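Local atomic coordinates of transcriptional regulator (Saccharomonospora viridis, PDB entry 4KWA), a protein that probably acts, as the TetR-type part of a longer protein, as a DNA-binding transcriptional repressor, and binds a choline ion in its C-terminal domain. Residues Arg7-Thr12 with His42-Ser47; Val25-Ile30 with Lys49-Glu54; Val82-Leu87 with Tyr127-Met132. One frame throughout, in Å; residues are numbered along the deposited sequence.

Contact 1: Arg7-Thr12 with His42-Ser47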
loop_
_atom_site.group_PDB
_atom_site.type_symbol
_atom_site.label_atom_id
_atom_site.label_comp_id
_atom_site.label_asym_id
_atom_site.label_seq_id
_atom_site.Cartn_x
_atom_site.Cartn_y
_atom_site.Cartn_z
ATOM N N ARG A 7 -5.430 22.625 -16.795
ATOM C CA ARG A 7 -5.250 21.258 -17.177
ATOM C C ARG A 7 -3.776 20.898 -17.410
ATOM O O ARG A 7 -3.310 19.847 -17.032
ATOM C CB ARG A 7 -5.998 21.069 -18.504
ATOM C CG ARG A 7 -6.100 19.640 -18.964
ATOM C CD ARG A 7 -6.555 19.534 -20.402
ATOM N NE ARG A 7 -5.533 20.059 -21.332
ATOM C CZ ARG A 7 -4.422 19.391 -21.676
ATOM N NH1 ARG A 7 -4.138 18.198 -21.107
ATOM N NH2 ARG A 7 -3.551 19.945 -22.529
ATOM N N ARG A 8 -3.055 21.792 -18.104
ATOM C CA ARG A 8 -1.642 21.566 -18.407
ATOM C C ARG A 8 -0.797 21.511 -17.133
ATOM O O ARG A 8 0.012 20.621 -16.983
ATOM C CB ARG A 8 -1.111 22.539 -19.476
ATOM C CG ARG A 8 -1.316 21.957 -20.899
ATOM C CD ARG A 8 -0.944 22.838 -22.107
ATOM N NE ARG A 8 0.436 23.336 -22.080
ATOM C CZ ARG A 8 0.807 24.560 -21.681
ATOM N NH1 ARG A 8 2.123 24.892 -21.656
ATOM N NH2 ARG A 8 -0.120 25.460 -21.307
ATOM N N ILE A 9 -1.072 22.434 -16.216
ATOM C CA ILE A 9 -0.392 22.390 -14.929
ATOM C C ILE A 9 -0.634 21.079 -14.246
ATOM O O ILE A 9 0.299 20.434 -13.729
ATOM C CB ILE A 9 -0.857 23.532 -14.003
ATOM C CG1 ILE A 9 -0.430 24.895 -14.516
ATOM C CG2 ILE A 9 -0.296 23.335 -12.602
ATOM C CD1 ILE A 9 -1.081 26.083 -13.818
ATOM N N LEU A 10 -1.898 20.654 -14.200
ATOM C CA LEU A 10 -2.239 19.389 -13.541
ATOM C C LEU A 10 -1.687 18.178 -14.176
ATOM O O LEU A 10 -1.233 17.275 -13.499
ATOM C CB LEU A 10 -3.758 19.256 -13.392
ATOM C CG LEU A 10 -4.387 20.273 -12.471
ATOM C CD1 LEU A 10 -5.879 20.055 -12.533
ATOM C CD2 LEU A 10 -3.878 20.185 -11.063
ATOM N N GLU A 11 -1.676 18.161 -15.490
ATOM C CA GLU A 11 -1.092 17.003 -16.209
ATOM C C GLU A 11 0.395 16.868 -15.956
ATOM O O GLU A 11 0.885 15.761 -15.667
ATOM C CB GLU A 11 -1.348 17.133 -17.690
ATOM C CG GLU A 11 -1.076 15.827 -18.409
ATOM C CD GLU A 11 -1.767 15.761 -19.775
ATOM O OE1 GLU A 11 -2.465 16.739 -20.136
ATOM O OE2 GLU A 11 -1.665 14.711 -20.461
ATOM N N THR A 12 1.077 17.989 -16.001
ATOM C CA THR A 12 2.515 18.068 -15.727
ATOM C C THR A 12 2.792 17.690 -14.256
ATOM O O THR A 12 3.667 16.811 -13.983
ATOM C CB THR A 12 3.093 19.454 -16.143
ATOM O OG1 THR A 12 2.921 19.659 -17.544
ATOM C CG2 THR A 12 4.517 19.556 -15.820
ATOM N N HIS A 42 0.690 29.591 -8.868
ATOM C CA HIS A 42 0.141 29.981 -7.527
ATOM C C HIS A 42 -1.303 30.533 -7.649
ATOM O O HIS A 42 -2.214 30.266 -6.824
ATOM C CB HIS A 42 1.075 30.979 -6.846
ATOM C CG HIS A 42 2.512 30.516 -6.669
ATOM N ND1 HIS A 42 2.851 29.330 -6.064
ATOM C CD2 HIS A 42 3.687 31.161 -6.904
ATOM C CE1 HIS A 42 4.166 29.236 -5.974
ATOM N NE2 HIS A 42 4.701 30.323 -6.504
ATOM N N TYR A 43 -1.549 31.225 -8.750
ATOM C CA TYR A 43 -2.887 31.789 -8.987
ATOM C C TYR A 43 -3.929 30.729 -9.074
ATOM O O TYR A 43 -4.951 30.813 -8.390
ATOM C CB TYR A 43 -2.882 32.672 -10.216
ATOM C CG TYR A 43 -4.209 33.259 -10.623
ATOM C CD1 TYR A 43 -4.871 34.207 -9.812
ATOM C CD2 TYR A 43 -4.751 32.974 -11.876
ATOM C CE1 TYR A 43 -6.089 34.783 -10.208
ATOM C CE2 TYR A 43 -5.950 33.557 -12.292
ATOM C CZ TYR A 43 -6.610 34.477 -11.468
ATOM O OH TYR A 43 -7.794 35.079 -11.932
ATOM N N HIS A 44 -3.631 29.633 -9.754
ATOM C CA HIS A 44 -4.639 28.605 -9.827
ATOM C C HIS A 44 -4.634 27.667 -8.630
ATOM O O HIS A 44 -5.677 27.181 -8.208
ATOM C CB HIS A 44 -4.478 27.824 -11.090
ATOM C CG HIS A 44 -4.803 28.612 -12.318
ATOM N ND1 HIS A 44 -3.865 28.916 -13.280
ATOM C CD2 HIS A 44 -5.956 29.203 -12.712
ATOM C CE1 HIS A 44 -4.431 29.633 -14.234
ATOM N NE2 HIS A 44 -5.696 29.834 -13.905
ATOM N N PHE A 45 -3.471 27.458 -8.039
ATOM C CA PHE A 45 -3.321 26.499 -6.950
ATOM C C PHE A 45 -2.400 27.093 -5.880
ATOM O O PHE A 45 -1.173 26.902 -5.924
ATOM C CB PHE A 45 -2.690 25.226 -7.545
ATOM C CG PHE A 45 -3.439 24.714 -8.758
ATOM C CD1 PHE A 45 -2.898 24.802 -10.028
ATOM C CD2 PHE A 45 -4.662 24.051 -8.592
ATOM C CE1 PHE A 45 -3.555 24.296 -11.124
ATOM C CE2 PHE A 45 -5.334 23.575 -9.696
ATOM C CZ PHE A 45 -4.770 23.707 -10.960
ATOM N N PRO A 46 -3.001 27.869 -4.941
ATOM C CA PRO A 46 -2.265 28.599 -3.907
ATOM C C PRO A 46 -1.370 27.787 -3.035
ATOM O O PRO A 46 -0.542 28.394 -2.348
ATOM C CB PRO A 46 -3.374 29.309 -3.093
ATOM C CG PRO A 46 -4.569 29.316 -3.983
ATOM C CD PRO A 46 -4.445 28.051 -4.802
ATOM N N SER A 47 -1.522 26.451 -2.998
ATOM C CA SER A 47 -0.623 25.703 -2.223
ATOM C C SER A 47 -0.377 24.414 -2.961
ATOM O O SER A 47 -1.179 23.932 -3.787
ATOM C CB SER A 47 -1.217 25.361 -0.866
ATOM O OG SER A 47 -2.033 24.232 -1.037
#
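Phe45 lays its ring against Ile9 and Leu10, and this apolar packing carries most of the contact. The ring meets both aliphatic side chains obliquely: CG2 of Ile9 comes within 3.7 Å of Phe45 CE1, while CD2 of Leu10 lies 3.6 Å from Phe45 CZ. Ile9 and the phenylalanine lie alongside each other, running opposite ways. The chi1 of Ile9 (-67°) lays CG2 on the ring, and the extended chi2 (168°) carries CD1 on to His44, 4.0 Å from its ND1. A beta-branched residue suits this place, since the short arm packs on Phe45 and the longer one reaches His44 as well. Leu10 starts out across the line between the segments, and its branched end bends in to the far rim of the phenylalanine. Within 42-47, CB of His44 lies 3.5 Å above the plane of the Phe45 ring, toward its rim, and covers part of one face.

No hydrogen bond joins the two segments. Ser47, at the N-cap of helix 48-71, uses its OG to accept the backbone N-H of Asp50.

Phe45 is the first residue to leave helical geometry after helix 38-44, and its side chain fills the junction between that helix, helix 2-20 and helix 48-71, where it also touches Ile51 and Glu54.

Contact 2: Val25-Ile30 with Lys49-Glu54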
loop_
_atom_site.group_PDB
_atom_site.type_symbol
_atom_site.label_atom_id
_atom_site.label_comp_id
_atom_site.label_asym_id
_atom_site.label_seq_id
_atom_site.Cartn_x
_atom_site.Cartn_y
_atom_site.Cartn_z
ATOM N N VAL A 25 8.858 17.468 -5.651
ATOM C CA VAL A 25 8.495 18.344 -6.739
ATOM C C VAL A 25 8.297 19.785 -6.276
ATOM O O VAL A 25 7.431 20.069 -5.451
ATOM C CB VAL A 25 7.186 17.907 -7.339
ATOM C CG1 VAL A 25 6.688 18.957 -8.314
ATOM C CG2 VAL A 25 7.342 16.597 -8.049
ATOM N N ARG A 26 9.056 20.721 -6.839
ATOM C CA ARG A 26 8.922 22.079 -6.504
ATOM C C ARG A 26 8.090 22.779 -7.555
ATOM O O ARG A 26 8.027 22.356 -8.708
ATOM C CB ARG A 26 10.342 22.730 -6.327
ATOM C CG ARG A 26 10.984 22.189 -5.056
ATOM C CD ARG A 26 12.460 22.409 -4.901
ATOM N NE ARG A 26 12.888 21.793 -3.644
ATOM C CZ ARG A 26 13.237 20.504 -3.498
ATOM N NH1 ARG A 26 13.608 20.076 -2.298
ATOM N NH2 ARG A 26 13.224 19.623 -4.521
ATOM N N ILE A 27 7.542 23.917 -7.207
ATOM C CA ILE A 27 6.725 24.670 -8.165
ATOM C C ILE A 27 7.520 25.074 -9.429
ATOM O O ILE A 27 6.998 25.027 -10.549
ATOM C CB ILE A 27 6.108 25.924 -7.539
ATOM C CG1 ILE A 27 5.196 25.527 -6.334
ATOM C CG2 ILE A 27 5.310 26.752 -8.569
ATOM C CD1 ILE A 27 4.202 24.414 -6.603
ATOM N N HIS A 28 8.781 25.433 -9.275
ATOM C CA HIS A 28 9.561 25.856 -10.446
ATOM C C HIS A 28 9.817 24.662 -11.380
ATOM O O HIS A 28 10.118 24.859 -12.510
ATOM C CB HIS A 28 10.874 26.520 -10.077
ATOM C CG HIS A 28 12.001 25.565 -9.851
ATOM N ND1 HIS A 28 12.272 25.000 -8.617
ATOM C CD2 HIS A 28 12.930 25.062 -10.703
ATOM C CE1 HIS A 28 13.314 24.190 -8.716
ATOM N NE2 HIS A 28 13.725 24.200 -9.975
ATOM N N ASP A 29 9.741 23.432 -10.871
ATOM C CA ASP A 29 9.920 22.222 -11.743
ATOM C C ASP A 29 8.732 22.197 -12.699
ATOM O O ASP A 29 8.864 21.865 -13.899
ATOM C CB ASP A 29 9.919 20.955 -10.917
ATOM C CG ASP A 29 11.096 20.849 -10.020
ATOM O OD1 ASP A 29 12.185 21.173 -10.512
ATOM O OD2 ASP A 29 10.964 20.336 -8.862
ATOM N N ILE A 30 7.554 22.467 -12.160
ATOM C CA ILE A 30 6.364 22.534 -13.009
ATOM C C ILE A 30 6.425 23.690 -13.992
ATOM O O ILE A 30 6.228 23.518 -15.217
ATOM C CB ILE A 30 5.095 22.618 -12.170
ATOM C CG1 ILE A 30 5.032 21.448 -11.264
ATOM C CG2 ILE A 30 3.838 22.549 -13.011
ATOM C CD1 ILE A 30 4.100 21.577 -10.058
ATOM N N LYS A 49 -0.473 21.450 -1.791
ATOM C CA LYS A 49 -1.519 20.443 -1.477
ATOM C C LYS A 49 -2.684 20.630 -2.367
ATOM O O LYS A 49 -3.428 19.677 -2.648
ATOM C CB LYS A 49 -2.006 20.488 0.006
ATOM C CG LYS A 49 -0.997 19.965 1.010
ATOM C CD LYS A 49 -1.497 20.069 2.456
ATOM C CE LYS A 49 -1.777 21.495 2.906
ATOM N NZ LYS A 49 -2.109 21.558 4.362
ATOM N N ASP A 50 -2.941 21.862 -2.787
ATOM C CA ASP A 50 -4.028 22.025 -3.745
ATOM C C ASP A 50 -3.704 21.453 -5.087
ATOM O O ASP A 50 -4.623 20.933 -5.747
ATOM C CB ASP A 50 -4.456 23.455 -3.957
ATOM C CG ASP A 50 -5.503 23.866 -2.981
ATOM O OD1 ASP A 50 -5.271 23.712 -1.753
ATOM O OD2 ASP A 50 -6.570 24.292 -3.456
ATOM N N ILE A 51 -2.446 21.578 -5.540
ATOM C CA ILE A 51 -2.066 20.943 -6.828
ATOM C C ILE A 51 -2.294 19.398 -6.721
ATOM O O ILE A 51 -2.861 18.790 -7.639
ATOM C CB ILE A 51 -0.615 21.229 -7.236
ATOM C CG1 ILE A 51 -0.420 22.735 -7.327
ATOM C CG2 ILE A 51 -0.301 20.522 -8.592
ATOM C CD1 ILE A 51 0.986 23.116 -7.709
ATOM N N LEU A 52 -1.912 18.783 -5.601
ATOM C CA LEU A 52 -2.089 17.330 -5.428
ATOM C C LEU A 52 -3.598 16.978 -5.436
ATOM O O LEU A 52 -4.037 16.094 -6.194
ATOM C CB LEU A 52 -1.478 16.837 -4.128
ATOM C CG LEU A 52 -1.554 15.348 -3.724
ATOM C CD1 LEU A 52 -1.032 14.481 -4.831
ATOM C CD2 LEU A 52 -0.857 15.025 -2.438
ATOM N N LEU A 53 -4.380 17.749 -4.669
ATOM C CA LEU A 53 -5.795 17.425 -4.572
ATOM C C LEU A 53 -6.456 17.522 -5.969
ATOM O O LEU A 53 -7.244 16.638 -6.372
ATOM C CB LEU A 53 -6.464 18.362 -3.560
ATOM C CG LEU A 53 -7.950 18.224 -3.404
ATOM C CD1 LEU A 53 -8.189 16.941 -2.666
ATOM C CD2 LEU A 53 -8.447 19.474 -2.646
ATOM N N GLU A 54 -6.176 18.597 -6.691
ATOM C CA GLU A 54 -6.877 18.797 -7.982
ATOM C C GLU A 54 -6.375 17.869 -9.077
ATOM O O GLU A 54 -7.137 17.426 -10.010
ATOM C CB GLU A 54 -6.790 20.272 -8.385
ATOM C CG GLU A 54 -7.503 21.230 -7.409
ATOM C CD GLU A 54 -9.007 20.917 -7.231
ATOM O OE1 GLU A 54 -9.599 20.355 -8.192
ATOM O OE2 GLU A 54 -9.606 21.244 -6.159
#
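Three isoleucines make this contact, and they meet through the ends of their longer branches. CD1 of Ile51 lies 3.6 Å from CD1 of Ile27 and 4.2 Å from CD1 of Ile30, so one methyl group of helix 48-71 serves two residues of helix 27-34. The two approaches differ: Ile30 and Ile51 meet end to end, methyl against methyl, whereas Ile27 comes in at a slant. In Ile51, CG1 is anti to the carbonyl carbon and chi2 is extended (179°), which carries CD1 out from its helix. Ile27 leaves its backbone pointing across the contact, and a bent chi2 of -49° turns its CD1 back toward Ile51. Isoleucine suits all three places because its longer arm spans a gap between helices whose closest CA atoms, those of Ile27 and Ile51, are 9.6 Å apart. The touch is small, and neighbours complete it: Ala13 of helix 2-20 packs on both Ile30 and Ile51, and Ile41 of helix 38-44 also lies on Ile51.

No hydrogen bond crosses the contact; the notable side-chain one lies within 25-30. Arg26 occupies the N-cap position of helix 27-34, and its backbone N donates to OD2 of Asp29 at 2.8 Å, a nearly straight bond of 168°. The oxygen is met on its anti side, with the donor tilted out of the carboxylate plane. Asp29, at N3, thus takes the N-H of the N-cap residue, one of the two bonds that define a capping box.

Helix 27-34 is the first helix of the predicted helix-turn-helix, and its packing on helix 48-71 through a shared apolar centre belongs to the three-helix DNA-binding domain of TetR-family regulators, joined here to the long helix that leads out of it.

Contact 3: Val82-Leu87 with Tyr127-Met132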
loop_
_atom_site.group_PDB
_atom_site.type_symbol
_atom_site.label_atom_id
_atom_site.label_comp_id
_atom_site.label_asym_id
_atom_site.label_seq_id
_atom_site.Cartn_x
_atom_site.Cartn_y
_atom_site.Cartn_z
ATOM N N VAL A 82 -12.441 -9.816 -15.418
ATOM C CA VAL A 82 -11.077 -9.957 -15.982
ATOM C C VAL A 82 -10.566 -8.631 -16.542
ATOM O O VAL A 82 -9.436 -8.266 -16.260
ATOM C CB VAL A 82 -10.975 -11.079 -17.054
ATOM C CG1 VAL A 82 -9.618 -11.050 -17.771
ATOM C CG2 VAL A 82 -11.198 -12.456 -16.415
ATOM N N ARG A 83 -11.396 -7.886 -17.254
ATOM C CA ARG A 83 -10.971 -6.589 -17.769
ATOM C C ARG A 83 -10.751 -5.564 -16.675
ATOM O O ARG A 83 -9.798 -4.859 -16.668
ATOM C CB ARG A 83 -11.985 -6.036 -18.721
ATOM C CG ARG A 83 -11.777 -6.485 -20.117
ATOM C CD ARG A 83 -13.040 -6.309 -20.906
ATOM N NE ARG A 83 -12.967 -7.097 -22.104
ATOM C CZ ARG A 83 -12.444 -6.679 -23.231
ATOM N NH1 ARG A 83 -12.424 -7.500 -24.243
ATOM N NH2 ARG A 83 -11.970 -5.454 -23.342
ATOM N N LEU A 84 -11.678 -5.508 -15.760
ATOM C CA LEU A 84 -11.577 -4.644 -14.598
ATOM C C LEU A 84 -10.283 -4.824 -13.860
ATOM O O LEU A 84 -9.719 -3.848 -13.442
ATOM C CB LEU A 84 -12.718 -4.849 -13.598
ATOM C CG LEU A 84 -13.987 -4.118 -13.914
ATOM C CD1 LEU A 84 -15.122 -4.589 -12.997
ATOM C CD2 LEU A 84 -13.743 -2.586 -13.810
ATOM N N VAL A 85 -9.872 -6.062 -13.650
ATOM C CA VAL A 85 -8.653 -6.384 -12.930
ATOM C C VAL A 85 -7.470 -6.009 -13.781
ATOM O O VAL A 85 -6.532 -5.376 -13.265
ATOM C CB VAL A 85 -8.688 -7.861 -12.445
ATOM C CG1 VAL A 85 -7.336 -8.285 -11.937
ATOM C CG2 VAL A 85 -9.764 -8.045 -11.363
ATOM N N GLU A 86 -7.560 -6.227 -15.109
ATOM C CA GLU A 86 -6.504 -5.851 -16.034
ATOM C C GLU A 86 -6.182 -4.306 -15.973
ATOM O O GLU A 86 -5.015 -3.854 -16.098
ATOM C CB GLU A 86 -6.871 -6.284 -17.476
ATOM C CG GLU A 86 -5.841 -5.852 -18.526
ATOM C CD GLU A 86 -4.553 -6.681 -18.481
ATOM O OE1 GLU A 86 -4.571 -7.850 -17.998
ATOM O OE2 GLU A 86 -3.501 -6.192 -18.985
ATOM N N LEU A 87 -7.247 -3.513 -15.969
ATOM C CA LEU A 87 -7.157 -2.045 -15.814
ATOM C C LEU A 87 -6.451 -1.588 -14.521
ATOM O O LEU A 87 -6.040 -0.454 -14.415
ATOM C CB LEU A 87 -8.541 -1.455 -15.742
ATOM C CG LEU A 87 -9.298 -1.398 -17.014
ATOM C CD1 LEU A 87 -10.675 -0.892 -16.630
ATOM C CD2 LEU A 87 -8.558 -0.455 -17.941
ATOM N N TYR A 127 -14.990 -0.200 -5.307
ATOM C CA TYR A 127 -15.425 -1.239 -4.460
ATOM C C TYR A 127 -16.849 -1.675 -4.886
ATOM O O TYR A 127 -17.107 -2.863 -5.124
ATOM C CB TYR A 127 -15.418 -0.765 -3.032
ATOM C CG TYR A 127 -15.986 -1.759 -2.023
ATOM C CD1 TYR A 127 -15.234 -2.784 -1.514
ATOM C CD2 TYR A 127 -17.257 -1.622 -1.565
ATOM C CE1 TYR A 127 -15.726 -3.592 -0.539
ATOM C CE2 TYR A 127 -17.772 -2.476 -0.631
ATOM C CZ TYR A 127 -16.999 -3.485 -0.147
ATOM O OH TYR A 127 -17.580 -4.305 0.812
ATOM N N GLN A 128 -17.722 -0.722 -5.037
ATOM C CA GLN A 128 -19.104 -1.010 -5.525
ATOM C C GLN A 128 -19.155 -1.602 -6.937
ATOM O O GLN A 128 -19.947 -2.516 -7.162
ATOM C CB GLN A 128 -20.033 0.171 -5.356
ATOM C CG GLN A 128 -20.185 0.697 -3.940
ATOM C CD GLN A 128 -20.744 -0.275 -2.854
ATOM O OE1 GLN A 128 -20.568 -0.053 -1.637
ATOM N NE2 GLN A 128 -21.376 -1.311 -3.269
ATOM N N THR A 129 -18.321 -1.113 -7.856
ATOM C CA THR A 129 -18.186 -1.692 -9.152
ATOM C C THR A 129 -17.850 -3.196 -9.091
ATOM O O THR A 129 -18.398 -4.014 -9.815
ATOM C CB THR A 129 -17.137 -0.913 -9.922
ATOM O OG1 THR A 129 -17.753 0.329 -10.228
ATOM C CG2 THR A 129 -16.758 -1.653 -11.214
ATOM N N ILE A 130 -16.845 -3.542 -8.262
ATOM C CA ILE A 130 -16.439 -4.911 -8.087
ATOM C C ILE A 130 -17.584 -5.702 -7.527
ATOM O O ILE A 130 -17.960 -6.771 -8.100
ATOM C CB ILE A 130 -15.234 -5.001 -7.101
ATOM C CG1 ILE A 130 -14.012 -4.272 -7.654
ATOM C CG2 ILE A 130 -14.875 -6.457 -6.885
ATOM C CD1 ILE A 130 -13.594 -4.741 -9.028
ATOM N N ALA A 131 -18.190 -5.210 -6.450
ATOM C CA ALA A 131 -19.279 -5.975 -5.857
ATOM C C ALA A 131 -20.460 -6.211 -6.824
ATOM O O ALA A 131 -21.094 -7.296 -6.882
ATOM C CB ALA A 131 -19.739 -5.271 -4.545
HETATM N N MSE A 132 -20.755 -5.176 -7.615
HETATM C CA MSE A 132 -21.820 -5.269 -8.566
HETATM C C MSE A 132 -21.469 -6.274 -9.600
HETATM O O MSE A 132 -22.362 -6.994 -10.062
HETATM C CB MSE A 132 -22.139 -3.912 -9.172
HETATM C CG MSE A 132 -23.209 -4.033 -10.227
HETATM SE SE MSE A 132 -23.264 -2.272 -11.139
HETATM C CE MSE A 132 -21.614 -2.115 -12.258
#
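Leu84 points from helix 77-86 toward helix 113-139, and the fork at its end does the touching. CD1 lies 3.8 Å from CG2 of Thr129, and CD2 stands 4.1 Å from the same methyl group, so the threonine methyl faces both prongs of the leucine as the two side chains slant across each other. In Thr129 a chi1 of -72° sets OG1 beside the backbone N and leaves the methyl CG2 opposite that N, facing Leu84, while OG1 hydrogen-bonds back to the carbonyl oxygen of Arg125, one turn earlier. Threonine can therefore sit at an apolar contact with its hydroxyl satisfied inside its own helix. The helices come fairly close here, the CA atoms of Leu84 and Ile130 being 8.1 Å apart.

Both helices belong to the C-terminal, BetI-type part of the chain, the all-helical ligand-binding and dimerisation domain usual in TetR regulators. Helix 48-71 also closes on the leucine, through Gln67 and Leu71.

Packing is looser at Ile130. Its CD1 comes only to 4.3 Å from CD1 of Leu84, and the residue also packs on Ala152 and Leu155 of helix 148-168, so its long branched side chain bridges two neighbours. On the outer surface of helix 113-139, Gln128 and the selenomethionine Met132 are exposed, while Tyr127 packs on Lys170 of the second subunit. Arg83, partly exposed, forms a salt bridge with Glu70, whereas Glu86 pairs with Arg179 of helix 175-190.

Contacts 1 and 2 are two parts of one apolar centre, their own centres 7 Å apart. Their segments alternate along the chain, and they meet directly where CB of Phe45 packs 3.4 Å from CG1 of Ile51; His42 and Ile27 touch as well. Together they join all four helices from 2-20 to 48-71. Contact 3 lies on the opposite side of the chain's centre, 31 Å from each of the others between centres. It is near the ligand without lining its pocket: the side chain of Ile130 is about 9 Å from the choline ion, and the pocket residues are Gln88, Trp99 and Asp160. Helix 48-71, which contributes to contact 2 and also packs on Leu84, physically connects the two regions.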